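Local coordinates for protein 2-C-methyl-D-erythritol 4-phosphate cytidylyltransferase (Neisseria gonorrhoeae, PDB 1VGW) that probably catalyses the transfer of a cytidylyl group from CTP to 2-C-methyl-D-erythritol 4-phosphate in the non-mevalonate route to isoprenoids, at residues Tyr28-Gly42 / Asp61-Val74. Numbering follows the deposited sequence.
Sequences YVEIGSKTVLEHVLG and DTFADKVQTAFPQV
Asp61 takes a hydrogen bond from the Tyr28 hydroxyl, OH to OD1 2.5 Å. The phenol meets the syn lone pair of OD1. The other oxygen, OD2, makes a weak capping bond with Ala64 N. One carboxylate thus ties the Tyr28 loop to the turn that leads into helix 63-70. The side chain of Tyr28 lies near Lys26, a predicted transition-state stabiliser.

Phe63 makes a T-shaped stack with Tyr28. The Phe63 CD2 edge comes over the tyrosine face, 3.3 Å from Tyr28 CE2, with the planes at 78°. Farther round the ring, Phe63 CE2 touches Thr35 CG2 at 3.3 Å. Thr35 is the N-cap of the facing helix. Its OG1 weakly accepts from Glu38 N, the capping bond, and donates to Glu38 OE2. The second bond keeps that carboxylate near Phe63 CZ.

Val67 turns CG1 away from its own backbone N (chi1 -177°), against Leu41 CD1 at 3.4 Å. Ala70 CB lies beside Glu38 OE1. Phe71, just past the helix, lays its ring face over Leu41 CB, a CH-pi contact 4.0 Å from the centroid. Val74 CG1 reaches Leu41 CD2.

The axes of segments 36-42 and 63-70 run roughly parallel (33°), 10.9 Å apart at closest approach. Their helices belong to successive beta-alpha-beta units of the Rossmann-like sheet. Leu37 and Leu41 pack on strands 7-12 and 52-56; Val74 also touches Val55, and Ala64 touches Val57 just after strand 52-56.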
loop_
_atom_site.group_PDB
_atom_site.type_symbol
_atom_site.label_atom_id
_atom_site.label_comp_id
_atom_site.label_asym_id
_atom_site.label_seq_id
_atom_site.Cartn_x
_atom_site.Cartn_y
_atom_site.Cartn_z
ATOM N N TYR B 28 -16.557 -12.015 -8.123
ATOM C CA TYR B 28 -16.826 -13.160 -8.981
ATOM C C TYR B 28 -15.846 -13.212 -10.151
ATOM O O TYR B 28 -16.022 -13.999 -11.071
ATOM C CB TYR B 28 -18.255 -13.189 -9.454
ATOM C CG TYR B 28 -19.309 -13.298 -8.382
ATOM C CD1 TYR B 28 -20.478 -12.557 -8.462
ATOM C CD2 TYR B 28 -19.173 -14.147 -7.295
ATOM C CE1 TYR B 28 -21.468 -12.659 -7.509
ATOM C CE2 TYR B 28 -20.153 -14.252 -6.320
ATOM C CZ TYR B 28 -21.305 -13.510 -6.430
ATOM O OH TYR B 28 -22.292 -13.587 -5.468
ATOM N N VAL B 29 -14.795 -12.405 -10.074
ATOM C CA VAL B 29 -13.755 -12.369 -11.109
ATOM C C VAL B 29 -12.981 -13.681 -11.087
ATOM O O VAL B 29 -12.188 -13.913 -10.169
ATOM C CB VAL B 29 -12.797 -11.187 -10.854
ATOM C CG1 VAL B 29 -11.487 -11.324 -11.624
ATOM C CG2 VAL B 29 -13.477 -9.877 -11.319
ATOM N N GLU B 30 -13.233 -14.543 -12.056
ATOM C CA GLU B 30 -12.575 -15.837 -12.136
ATOM C C GLU B 30 -11.063 -15.766 -12.022
ATOM O O GLU B 30 -10.408 -15.004 -12.730
ATOM C CB GLU B 30 -12.947 -16.521 -13.463
ATOM C CG GLU B 30 -14.416 -16.943 -13.540
ATOM C CD GLU B 30 -14.574 -18.387 -13.089
ATOM O OE1 GLU B 30 -13.747 -19.217 -13.536
ATOM O OE2 GLU B 30 -15.497 -18.667 -12.294
ATOM N N ILE B 31 -10.492 -16.599 -11.160
ATOM C CA ILE B 31 -9.043 -16.662 -10.992
ATOM C C ILE B 31 -8.636 -18.103 -10.706
ATOM O O ILE B 31 -8.906 -18.643 -9.632
ATOM C CB ILE B 31 -8.544 -15.728 -9.895
ATOM N N GLY B 32 -8.012 -18.741 -11.698
ATOM C CA GLY B 32 -7.648 -20.165 -11.491
ATOM C C GLY B 32 -8.915 -20.971 -11.839
ATOM O O GLY B 32 -9.386 -20.856 -12.972
ATOM N N SER B 33 -9.495 -21.635 -10.855
ATOM C CA SER B 33 -10.704 -22.414 -11.104
ATOM C C SER B 33 -11.811 -22.048 -10.136
ATOM O O SER B 33 -12.714 -22.868 -9.891
ATOM C CB SER B 33 -10.351 -23.903 -10.983
ATOM O OG SER B 33 -9.796 -24.194 -9.707
ATOM N N LYS B 34 -11.730 -20.858 -9.535
ATOM C CA LYS B 34 -12.684 -20.428 -8.515
ATOM C C LYS B 34 -12.941 -18.926 -8.565
ATOM O O LYS B 34 -12.089 -18.155 -8.999
ATOM C CB LYS B 34 -12.083 -20.731 -7.114
ATOM C CG LYS B 34 -12.012 -22.180 -6.728
ATOM C CD LYS B 34 -10.681 -22.569 -6.110
ATOM C CE LYS B 34 -10.369 -21.754 -4.872
ATOM N NZ LYS B 34 -9.109 -22.176 -4.188
ATOM N N THR B 35 -14.106 -18.489 -8.102
ATOM C CA THR B 35 -14.377 -17.061 -8.019
ATOM C C THR B 35 -13.555 -16.490 -6.848
ATOM O O THR B 35 -12.974 -17.256 -6.077
ATOM C CB THR B 35 -15.860 -16.753 -7.794
ATOM O OG1 THR B 35 -16.420 -17.664 -6.827
ATOM C CG2 THR B 35 -16.640 -16.875 -9.099
ATOM N N VAL B 36 -13.497 -15.165 -6.750
ATOM C CA VAL B 36 -12.780 -14.496 -5.654
ATOM C C VAL B 36 -13.446 -14.912 -4.329
ATOM O O VAL B 36 -12.797 -15.336 -3.401
ATOM C CB VAL B 36 -12.822 -12.969 -5.767
ATOM C CG1 VAL B 36 -11.841 -12.284 -4.825
ATOM C CG2 VAL B 36 -12.573 -12.516 -7.204
ATOM N N LEU B 37 -14.775 -14.875 -4.296
ATOM C CA LEU B 37 -15.511 -15.273 -3.125
ATOM C C LEU B 37 -15.173 -16.694 -2.673
ATOM O O LEU B 37 -14.723 -16.871 -1.536
ATOM C CB LEU B 37 -17.030 -15.140 -3.282
ATOM C CG LEU B 37 -17.769 -15.284 -1.926
ATOM C CD1 LEU B 37 -17.217 -14.263 -0.936
ATOM C CD2 LEU B 37 -19.259 -15.062 -2.095
ATOM N N GLU B 38 -15.221 -17.657 -3.605
ATOM C CA GLU B 38 -14.905 -19.041 -3.264
ATOM C C GLU B 38 -13.488 -19.159 -2.734
ATOM O O GLU B 38 -13.198 -20.032 -1.935
ATOM C CB GLU B 38 -15.096 -19.970 -4.446
ATOM C CG GLU B 38 -16.531 -20.346 -4.745
ATOM C CD GLU B 38 -16.593 -21.203 -6.017
ATOM O OE1 GLU B 38 -16.363 -22.417 -5.945
ATOM O OE2 GLU B 38 -16.853 -20.598 -7.086
ATOM N N HIS B 39 -12.592 -18.306 -3.227
ATOM C CA HIS B 39 -11.230 -18.285 -2.728
ATOM C C HIS B 39 -11.224 -17.793 -1.263
ATOM O O HIS B 39 -10.431 -18.296 -0.476
ATOM C CB HIS B 39 -10.342 -17.347 -3.524
ATOM C CG HIS B 39 -9.769 -17.956 -4.761
ATOM N ND1 HIS B 39 -8.780 -18.920 -4.708
ATOM C CD2 HIS B 39 -10.040 -17.733 -6.070
ATOM C CE1 HIS B 39 -8.463 -19.262 -5.949
ATOM N NE2 HIS B 39 -9.209 -18.559 -6.783
ATOM N N VAL B 40 -12.036 -16.768 -0.982
ATOM C CA VAL B 40 -12.102 -16.229 0.370
ATOM C C VAL B 40 -12.724 -17.233 1.364
ATOM O O VAL B 40 -12.232 -17.365 2.485
ATOM C CB VAL B 40 -12.823 -14.884 0.478
ATOM C CG1 VAL B 40 -13.144 -14.578 1.966
ATOM C CG2 VAL B 40 -11.916 -13.745 0.016
ATOM N N LEU B 41 -13.759 -17.945 0.955
ATOM C CA LEU B 41 -14.405 -18.910 1.840
ATOM C C LEU B 41 -13.453 -20.037 2.221
ATOM O O LEU B 41 -13.456 -20.501 3.371
ATOM C CB LEU B 41 -15.667 -19.477 1.207
ATOM C CG LEU B 41 -16.798 -18.474 1.013
ATOM C CD1 LEU B 41 -17.967 -19.133 0.309
ATOM C CD2 LEU B 41 -17.252 -17.890 2.368
ATOM N N GLY B 42 -12.589 -20.362 1.263
ATOM C CA GLY B 42 -11.584 -21.375 1.376
ATOM C C GLY B 42 -10.612 -21.109 2.498
ATOM O O GLY B 42 -10.151 -22.048 3.173
ATOM N N ASP B 61 -29.179 -11.576 -5.895
ATOM C CA ASP B 61 -28.026 -12.385 -6.238
ATOM C C ASP B 61 -28.412 -13.836 -6.513
ATOM O O ASP B 61 -29.081 -14.448 -5.678
ATOM C CB ASP B 61 -26.940 -12.329 -5.167
ATOM C CG ASP B 61 -25.610 -12.897 -5.618
ATOM O OD1 ASP B 61 -24.598 -12.697 -4.900
ATOM O OD2 ASP B 61 -25.538 -13.538 -6.696
ATOM N N THR B 62 -27.913 -14.368 -7.620
ATOM C CA THR B 62 -28.168 -15.723 -8.049
ATOM C C THR B 62 -26.943 -16.612 -8.000
ATOM O O THR B 62 -27.055 -17.748 -7.473
ATOM C CB THR B 62 -28.826 -15.798 -9.447
ATOM O OG1 THR B 62 -28.064 -15.031 -10.406
ATOM C CG2 THR B 62 -30.248 -15.254 -9.378
ATOM N N PHE B 63 -25.749 -16.087 -8.296
ATOM C CA PHE B 63 -24.533 -16.898 -8.283
ATOM C C PHE B 63 -24.243 -17.442 -6.881
ATOM O O PHE B 63 -23.589 -18.484 -6.767
ATOM C CB PHE B 63 -23.308 -16.227 -8.865
ATOM C CG PHE B 63 -22.079 -17.088 -9.014
ATOM C CD1 PHE B 63 -22.059 -18.157 -9.901
ATOM C CD2 PHE B 63 -20.926 -16.831 -8.292
ATOM C CE1 PHE B 63 -20.935 -18.958 -10.043
ATOM C CE2 PHE B 63 -19.806 -17.627 -8.424
ATOM C CZ PHE B 63 -19.804 -18.697 -9.298
ATOM N N ALA B 64 -24.792 -16.783 -5.875
ATOM C CA ALA B 64 -24.706 -17.152 -4.488
ATOM C C ALA B 64 -25.222 -18.570 -4.233
ATOM O O ALA B 64 -24.585 -19.286 -3.455
ATOM C CB ALA B 64 -25.425 -16.129 -3.621
ATOM N N ASP B 65 -26.260 -19.010 -4.928
ATOM C CA ASP B 65 -26.788 -20.366 -4.825
ATOM C C ASP B 65 -25.703 -21.382 -5.184
ATOM O O ASP B 65 -25.512 -22.410 -4.544
ATOM C CB ASP B 65 -27.973 -20.578 -5.763
ATOM C CG ASP B 65 -29.156 -19.691 -5.497
ATOM O OD1 ASP B 65 -28.980 -18.544 -5.031
ATOM O OD2 ASP B 65 -30.308 -20.115 -5.762
ATOM N N LYS B 66 -24.932 -21.065 -6.230
ATOM C CA LYS B 66 -23.850 -21.965 -6.627
ATOM C C LYS B 66 -22.800 -22.049 -5.523
ATOM O O LYS B 66 -22.267 -23.128 -5.253
ATOM C CB LYS B 66 -23.234 -21.570 -7.958
ATOM C CG LYS B 66 -24.179 -21.733 -9.147
ATOM C CD LYS B 66 -23.480 -21.428 -10.475
ATOM C CE LYS B 66 -24.488 -21.468 -11.621
ATOM N NZ LYS B 66 -23.904 -22.022 -12.872
ATOM N N VAL B 67 -22.532 -20.918 -4.866
ATOM C CA VAL B 67 -21.553 -20.868 -3.771
ATOM C C VAL B 67 -21.982 -21.809 -2.650
ATOM O O VAL B 67 -21.240 -22.641 -2.152
ATOM C CB VAL B 67 -21.415 -19.443 -3.216
ATOM C CG1 VAL B 67 -20.357 -19.358 -2.123
ATOM C CG2 VAL B 67 -21.059 -18.458 -4.331
ATOM N N GLN B 68 -23.293 -21.801 -2.368
ATOM C CA GLN B 68 -23.832 -22.649 -1.338
ATOM C C GLN B 68 -23.557 -24.126 -1.545
ATOM O O GLN B 68 -23.269 -24.820 -0.559
ATOM C CB GLN B 68 -25.319 -22.394 -1.080
ATOM C CG GLN B 68 -25.844 -23.277 0.068
ATOM C CD GLN B 68 -25.411 -22.806 1.439
ATOM O OE1 GLN B 68 -26.079 -22.018 2.106
ATOM N NE2 GLN B 68 -24.248 -23.292 1.904
ATOM N N THR B 69 -23.636 -24.608 -2.791
ATOM C CA THR B 69 -23.387 -26.024 -3.095
ATOM C C THR B 69 -21.935 -26.374 -2.968
ATOM O O THR B 69 -21.546 -27.522 -2.749
ATOM C CB THR B 69 -23.856 -26.342 -4.529
ATOM O OG1 THR B 69 -25.286 -26.479 -4.526
ATOM C CG2 THR B 69 -23.228 -27.550 -5.133
ATOM N N ALA B 70 -21.013 -25.421 -3.123
ATOM C CA ALA B 70 -19.608 -25.844 -2.961
ATOM C C ALA B 70 -19.192 -25.853 -1.486
ATOM O O ALA B 70 -18.181 -26.497 -1.135
ATOM C CB ALA B 70 -18.715 -24.938 -3.789
ATOM N N PHE B 71 -19.893 -25.092 -0.652
ATOM C CA PHE B 71 -19.619 -24.982 0.781
ATOM C C PHE B 71 -20.887 -25.240 1.603
ATOM O O PHE B 71 -21.613 -24.343 2.068
ATOM C CB PHE B 71 -19.042 -23.579 1.084
ATOM C CG PHE B 71 -17.667 -23.352 0.508
ATOM C CD1 PHE B 71 -17.529 -22.718 -0.730
ATOM C CD2 PHE B 71 -16.534 -23.803 1.121
ATOM C CE1 PHE B 71 -16.299 -22.544 -1.313
ATOM C CE2 PHE B 71 -15.290 -23.631 0.550
ATOM C CZ PHE B 71 -15.166 -23.004 -0.675
ATOM N N PRO B 72 -21.238 -26.522 1.772
ATOM C CA PRO B 72 -22.444 -26.913 2.468
ATOM C C PRO B 72 -22.516 -26.410 3.894
ATOM O O PRO B 72 -23.588 -25.990 4.370
ATOM C CB PRO B 72 -22.493 -28.424 2.315
ATOM C CG PRO B 72 -21.083 -28.829 2.092
ATOM C CD PRO B 72 -20.450 -27.688 1.331
ATOM N N GLN B 73 -21.398 -26.302 4.599
ATOM C CA GLN B 73 -21.468 -25.765 5.953
ATOM C C GLN B 73 -21.517 -24.255 6.041
ATOM O O GLN B 73 -21.885 -23.711 7.098
ATOM C CB GLN B 73 -20.342 -26.335 6.839
ATOM C CG GLN B 73 -20.725 -27.716 7.372
ATOM C CD GLN B 73 -19.577 -28.437 8.017
ATOM O OE1 GLN B 73 -18.405 -28.156 7.770
ATOM N NE2 GLN B 73 -19.918 -29.433 8.832
ATOM N N VAL B 74 -21.144 -23.525 4.991
ATOM C CA VAL B 74 -21.229 -22.063 5.024
ATOM C C VAL B 74 -22.673 -21.612 4.956
ATOM O O VAL B 74 -23.520 -22.198 4.290
ATOM C CB VAL B 74 -20.437 -21.493 3.826
ATOM C CG1 VAL B 74 -20.713 -20.021 3.598
ATOM C CG2 VAL B 74 -18.974 -21.767 4.004
#